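PDB 3BO7: peptidyl-prolyl cis-trans isomerase cyclophilin-type from Toxoplasma gondii, which probably speeds protein folding by catalysing the cis-trans isomerisation of peptide bonds that precede proline, as other cyclophilins do. Local coordinates for residues I102-M107 with H133-R138; G16-E21 with G137-G142. All blocks are in the same frame, centred on the assembly; numbering follows the deposited sequence.

Contact 1 (I102-M107 with H133-R138); sequences IGVLSM and HTIFGR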
loop_
_atom_site.group_PDB
_atom_site.type_symbol
_atom_site.label_atom_id
_atom_site.label_comp_id
_atom_site.label_asym_id
_atom_site.label_seq_id
_atom_site.Cartn_x
_atom_site.Cartn_y
_atom_site.Cartn_z
ATOM N N ILE A 102 -2.227 13.130 5.612
ATOM C CA ILE A 102 -1.497 12.601 4.462
ATOM C C ILE A 102 -0.585 11.431 4.856
ATOM O O ILE A 102 -0.028 11.408 5.956
ATOM C CB ILE A 102 -0.681 13.742 3.769
ATOM C CG1 ILE A 102 0.000 13.252 2.485
ATOM C CG2 ILE A 102 0.318 14.389 4.757
ATOM C CD1 ILE A 102 0.372 14.356 1.525
ATOM N N GLY A 103 -0.460 10.446 3.972
ATOM C CA GLY A 103 0.581 9.433 4.110
ATOM C C GLY A 103 0.290 8.211 4.963
ATOM O O GLY A 103 1.221 7.492 5.334
ATOM N N VAL A 104 -0.980 7.966 5.277
ATOM C CA VAL A 104 -1.364 6.748 5.982
ATOM C C VAL A 104 -1.291 5.561 5.004
ATOM O O VAL A 104 -1.820 5.630 3.886
ATOM C CB VAL A 104 -2.776 6.876 6.628
ATOM C CG1 VAL A 104 -3.217 5.573 7.279
ATOM C CG2 VAL A 104 -2.815 8.018 7.649
ATOM N N LEU A 105 -0.612 4.492 5.413
ATOM C CA LEU A 105 -0.550 3.278 4.604
ATOM C C LEU A 105 -1.543 2.249 5.135
ATOM O O LEU A 105 -1.487 1.823 6.300
ATOM C CB LEU A 105 0.873 2.706 4.530
ATOM C CG LEU A 105 1.047 1.352 3.815
ATOM C CD1 LEU A 105 0.736 1.453 2.317
ATOM C CD2 LEU A 105 2.440 0.768 4.014
ATOM N N SER A 106 -2.456 1.846 4.260
ATOM C CA SER A 106 -3.578 1.020 4.656
ATOM C C SER A 106 -3.913 -0.053 3.607
ATOM O O SER A 106 -3.491 0.048 2.453
ATOM C CB SER A 106 -4.770 1.924 4.928
ATOM O OG SER A 106 -5.811 1.216 5.557
ATOM N N MET A 107 -4.657 -1.080 4.021
ATOM C CA MET A 107 -5.026 -2.199 3.133
ATOM C C MET A 107 -6.331 -1.970 2.371
ATOM O O MET A 107 -7.353 -1.633 2.958
ATOM C CB MET A 107 -5.146 -3.516 3.921
ATOM C CG MET A 107 -3.836 -4.154 4.382
ATOM S SD MET A 107 -2.648 -4.517 3.055
ATOM C CE MET A 107 -3.512 -5.761 2.085
ATOM N N HIS A 133 -10.455 -0.927 7.175
ATOM C CA HIS A 133 -9.187 -1.168 6.500
ATOM C C HIS A 133 -8.015 -1.228 7.495
ATOM O O HIS A 133 -7.875 -0.350 8.355
ATOM C CB HIS A 133 -8.965 -0.094 5.427
ATOM C CG HIS A 133 -10.016 -0.098 4.360
ATOM N ND1 HIS A 133 -9.908 -0.851 3.209
ATOM C CD2 HIS A 133 -11.217 0.522 4.291
ATOM C CE1 HIS A 133 -10.990 -0.683 2.472
ATOM N NE2 HIS A 133 -11.802 0.143 3.107
ATOM N N THR A 134 -7.200 -2.274 7.386
ATOM C CA THR A 134 -6.004 -2.413 8.198
ATOM C C THR A 134 -4.995 -1.340 7.814
ATOM O O THR A 134 -4.455 -1.362 6.704
ATOM C CB THR A 134 -5.324 -3.794 8.018
ATOM O OG1 THR A 134 -6.213 -4.841 8.433
ATOM C CG2 THR A 134 -4.040 -3.870 8.844
ATOM N N ILE A 135 -4.781 -0.394 8.726
ATOM C CA ILE A 135 -3.699 0.566 8.626
ATOM C C ILE A 135 -2.482 -0.164 9.141
ATOM O O ILE A 135 -2.497 -0.688 10.263
ATOM C CB ILE A 135 -3.954 1.816 9.509
ATOM C CG1 ILE A 135 -5.053 2.681 8.886
ATOM C CG2 ILE A 135 -2.654 2.623 9.711
ATOM C CD1 ILE A 135 -5.758 3.586 9.862
ATOM N N PHE A 136 -1.428 -0.214 8.331
ATOM C CA PHE A 136 -0.244 -0.959 8.733
ATOM C C PHE A 136 1.048 -0.166 8.574
ATOM O O PHE A 136 2.133 -0.681 8.833
ATOM C CB PHE A 136 -0.188 -2.344 8.049
ATOM C CG PHE A 136 0.028 -2.303 6.551
ATOM C CD1 PHE A 136 1.253 -2.685 6.003
ATOM C CD2 PHE A 136 -0.994 -1.920 5.688
ATOM C CE1 PHE A 136 1.457 -2.660 4.632
ATOM C CE2 PHE A 136 -0.789 -1.889 4.316
ATOM C CZ PHE A 136 0.434 -2.266 3.786
ATOM N N GLY A 137 0.928 1.092 8.176
ATOM C CA GLY A 137 2.092 1.953 8.106
ATOM C C GLY A 137 1.828 3.421 7.862
ATOM O O GLY A 137 0.681 3.877 7.841
ATOM N N ARG A 138 2.919 4.158 7.691
ATOM C CA ARG A 138 2.867 5.565 7.316
ATOM C C ARG A 138 4.111 5.963 6.533
ATOM O O ARG A 138 5.196 5.419 6.745
ATOM C CB ARG A 138 2.698 6.458 8.545
ATOM C CG ARG A 138 3.778 6.252 9.601
ATOM C CD ARG A 138 3.774 7.369 10.622
ATOM N NE ARG A 138 4.869 7.210 11.574
ATOM C CZ ARG A 138 5.505 8.218 12.165
ATOM N NH1 ARG A 138 5.170 9.475 11.901
ATOM N NH2 ARG A 138 6.487 7.969 13.019
#
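The ring of F136 is the large bump here, and L105 and M107 form the hollow that takes it. L105 lays CD2 over one face, 3.9 Å from the F136 ring centroid, a CH-pi contact offset toward the rim. The M107 chain, bent at chi2 and chi3, curls SD back to 3.5 Å from F136 CE2, an oblique Met-aromatic contact. F136 enters this hollow because its CG sits between backbone N and carbonyl carbon (chi1 67°). G137, lacking a side chain, lets L105 CD2 lie close to the strand. On the other side of the sheet V104 CG1 nestles against CG1 and CG2 of I135. Between these faces runs an antiparallel ladder broken by a classic beta bulge: L105 O accepts from both F136 N (2.9 Å) and G137 N (3.1 Å). Past the bulge M107 N bonds to T134 O, and the edge of the H133 ring meets M107 O, with ND1 2.7 Å from that oxygen and in its carbonyl plane. S106 OG takes H99 as its main polar partner. The bond from ND1 restrains the imidazole's rotation, and H133 also packs on the bound cyclosporin, consistent with a ring held ready at the ligand-binding surface.

Contact 2 (G16-E21 with G137-G142); sequences GSLNIE and GRVVGG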
loop_
_atom_site.group_PDB
_atom_site.type_symbol
_atom_site.label_atom_id
_atom_site.label_comp_id
_atom_site.label_asym_id
_atom_site.label_seq_id
_atom_site.Cartn_x
_atom_site.Cartn_y
_atom_site.Cartn_z
ATOM N N GLY A 16 9.432 8.898 -8.320
ATOM C CA GLY A 16 9.753 9.269 -6.951
ATOM C C GLY A 16 9.825 8.081 -6.017
ATOM O O GLY A 16 9.409 6.969 -6.367
ATOM N N SER A 17 10.367 8.325 -4.828
ATOM C CA SER A 17 10.554 7.288 -3.813
ATOM C C SER A 17 9.859 7.649 -2.506
ATOM O O SER A 17 9.762 8.827 -2.142
ATOM C CB SER A 17 12.044 7.042 -3.564
ATOM O OG SER A 17 12.646 6.422 -4.689
ATOM N N LEU A 18 9.375 6.625 -1.806
ATOM C CA LEU A 18 8.687 6.823 -0.535
ATOM C C LEU A 18 9.353 6.041 0.580
ATOM O O LEU A 18 9.610 4.844 0.434
ATOM C CB LEU A 18 7.212 6.421 -0.632
ATOM C CG LEU A 18 6.292 7.164 -1.605
ATOM C CD1 LEU A 18 4.948 6.477 -1.631
ATOM C CD2 LEU A 18 6.123 8.612 -1.220
ATOM N N ASN A 19 9.625 6.734 1.689
ATOM C CA ASN A 19 10.144 6.110 2.901
ATOM C C ASN A 19 9.001 5.763 3.839
ATOM O O ASN A 19 8.153 6.608 4.157
ATOM C CB ASN A 19 11.162 7.023 3.595
ATOM C CG ASN A 19 12.501 7.074 2.867
ATOM O OD1 ASN A 19 12.858 6.169 2.108
ATOM N ND2 ASN A 19 13.253 8.134 3.111
ATOM N N ILE A 20 8.976 4.513 4.276
ATOM C CA ILE A 20 7.816 3.984 4.977
ATOM C C ILE A 20 8.183 3.282 6.284
ATOM O O ILE A 20 9.129 2.504 6.346
ATOM C CB ILE A 20 6.974 3.057 4.030
ATOM C CG1 ILE A 20 6.167 3.917 3.045
ATOM C CG2 ILE A 20 6.062 2.115 4.824
ATOM C CD1 ILE A 20 5.674 3.179 1.852
ATOM N N GLU A 21 7.422 3.604 7.325
ATOM C CA GLU A 21 7.452 2.879 8.580
ATOM C C GLU A 21 6.265 1.927 8.646
ATOM O O GLU A 21 5.123 2.328 8.411
ATOM C CB GLU A 21 7.383 3.863 9.736
ATOM C CG GLU A 21 7.255 3.223 11.101
ATOM C CD GLU A 21 7.302 4.247 12.201
ATOM O OE1 GLU A 21 6.368 5.074 12.301
ATOM O OE2 GLU A 21 8.282 4.234 12.969
ATOM N N GLY A 137 0.928 1.092 8.176
ATOM C CA GLY A 137 2.092 1.953 8.106
ATOM C C GLY A 137 1.828 3.421 7.862
ATOM O O GLY A 137 0.681 3.877 7.841
ATOM N N ARG A 138 2.919 4.158 7.691
ATOM C CA ARG A 138 2.867 5.565 7.316
ATOM C C ARG A 138 4.111 5.963 6.533
ATOM O O ARG A 138 5.196 5.419 6.745
ATOM C CB ARG A 138 2.698 6.458 8.545
ATOM C CG ARG A 138 3.778 6.252 9.601
ATOM C CD ARG A 138 3.774 7.369 10.622
ATOM N NE ARG A 138 4.869 7.210 11.574
ATOM C CZ ARG A 138 5.505 8.218 12.165
ATOM N NH1 ARG A 138 5.170 9.475 11.901
ATOM N NH2 ARG A 138 6.487 7.969 13.019
ATOM N N VAL A 139 3.938 6.913 5.622
ATOM C CA VAL A 139 5.047 7.513 4.883
ATOM C C VAL A 139 5.757 8.512 5.804
ATOM O O VAL A 139 5.165 9.493 6.229
ATOM C CB VAL A 139 4.545 8.204 3.579
ATOM C CG1 VAL A 139 5.698 8.808 2.785
ATOM C CG2 VAL A 139 3.783 7.223 2.714
ATOM N N VAL A 140 7.013 8.223 6.128
ATOM C CA VAL A 140 7.834 9.064 7.007
ATOM C C VAL A 140 8.813 9.939 6.203
ATOM O O VAL A 140 9.525 10.773 6.761
ATOM C CB VAL A 140 8.618 8.220 8.061
ATOM C CG1 VAL A 140 7.666 7.594 9.076
ATOM C CG2 VAL A 140 9.483 7.144 7.390
ATOM N N GLY A 141 8.837 9.732 4.891
ATOM C CA GLY A 141 9.638 10.544 3.991
ATOM C C GLY A 141 9.194 10.362 2.551
ATOM O O GLY A 141 9.036 9.235 2.077
ATOM N N GLY A 142 9.002 11.483 1.858
ATOM C CA GLY A 142 8.538 11.485 0.474
ATOM C C GLY A 142 7.130 12.029 0.325
ATOM O O GLY A 142 6.446 11.722 -0.646
#
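N19 faces two residues at once, V140 and G141, in a classic beta bulge on the antiparallel sheet of the cyclophilin beta-barrel. The backbone bonds come first. N19 O accepts from V140 N at 2.8 Å and more loosely from G141 N at 3.3 Å, both donors reaching it from the same face of its carbonyl plane, while N19 N returns a bond to G141 O. Beyond the bulge E21 and R138 form a regular hydrogen-bonded pair, E21 N to R138 O and R138 N to E21 O.

Apolar contacts divide between the two faces. On the one carrying L18, I20 and V139, L18 CD2 lies 4.0 Å from V139 CG1, and I20 CG1 meets V139 CG2 at 4.1 Å. L18 goes on to pack against V145, L146 and W149 of the helix for which G142 is the N-cap residue, and both L18 and V139 touch I121. On the face of N19 and E21, V140 rests CG1 against E21 CB, 3.8 Å away, and covers the centre of one face of the R138 guanidinium.

Charge is concentrated at the E21 end. Its chain is extended (chi2 175°) and runs beside that of R138, pointing the same way, so carboxylate and guanidinium meet in a salt bridge with their planes 38° apart. OE2, the second carboxylate oxygen, is hydrogen-bonded to Y8 OH, so both oxygens of E21 have partners. R138 grips side-on with two nitrogens that converge on a single oxygen: E21 OE1 lies 2.7 Å from R138 NE and 3.0 Å from R138 NH2.

Overall arrangement
From the N terminus, strand 7-13 leads into 16-22, which waits more than a hundred residues for its other neighbour. Helix 28-39 and strands 48-52 and 56-59 come first; then 104-107 is laid down, and the chain returns through 119-122 to 135-141. Contact 1 closes the short loop of 25 residues between 102-107 and 133-138. Contact 2 closes the long one, from 16-21 to 137-142, and the whole 102-107 segment falls inside it, as does most of 133-138. Both contacts share G137 and R138, so strand 135-141 joins 104-107 to 16-22. The two meet directly where L105 CD2 packs on I20 CG2. Helix 143-149 follows immediately.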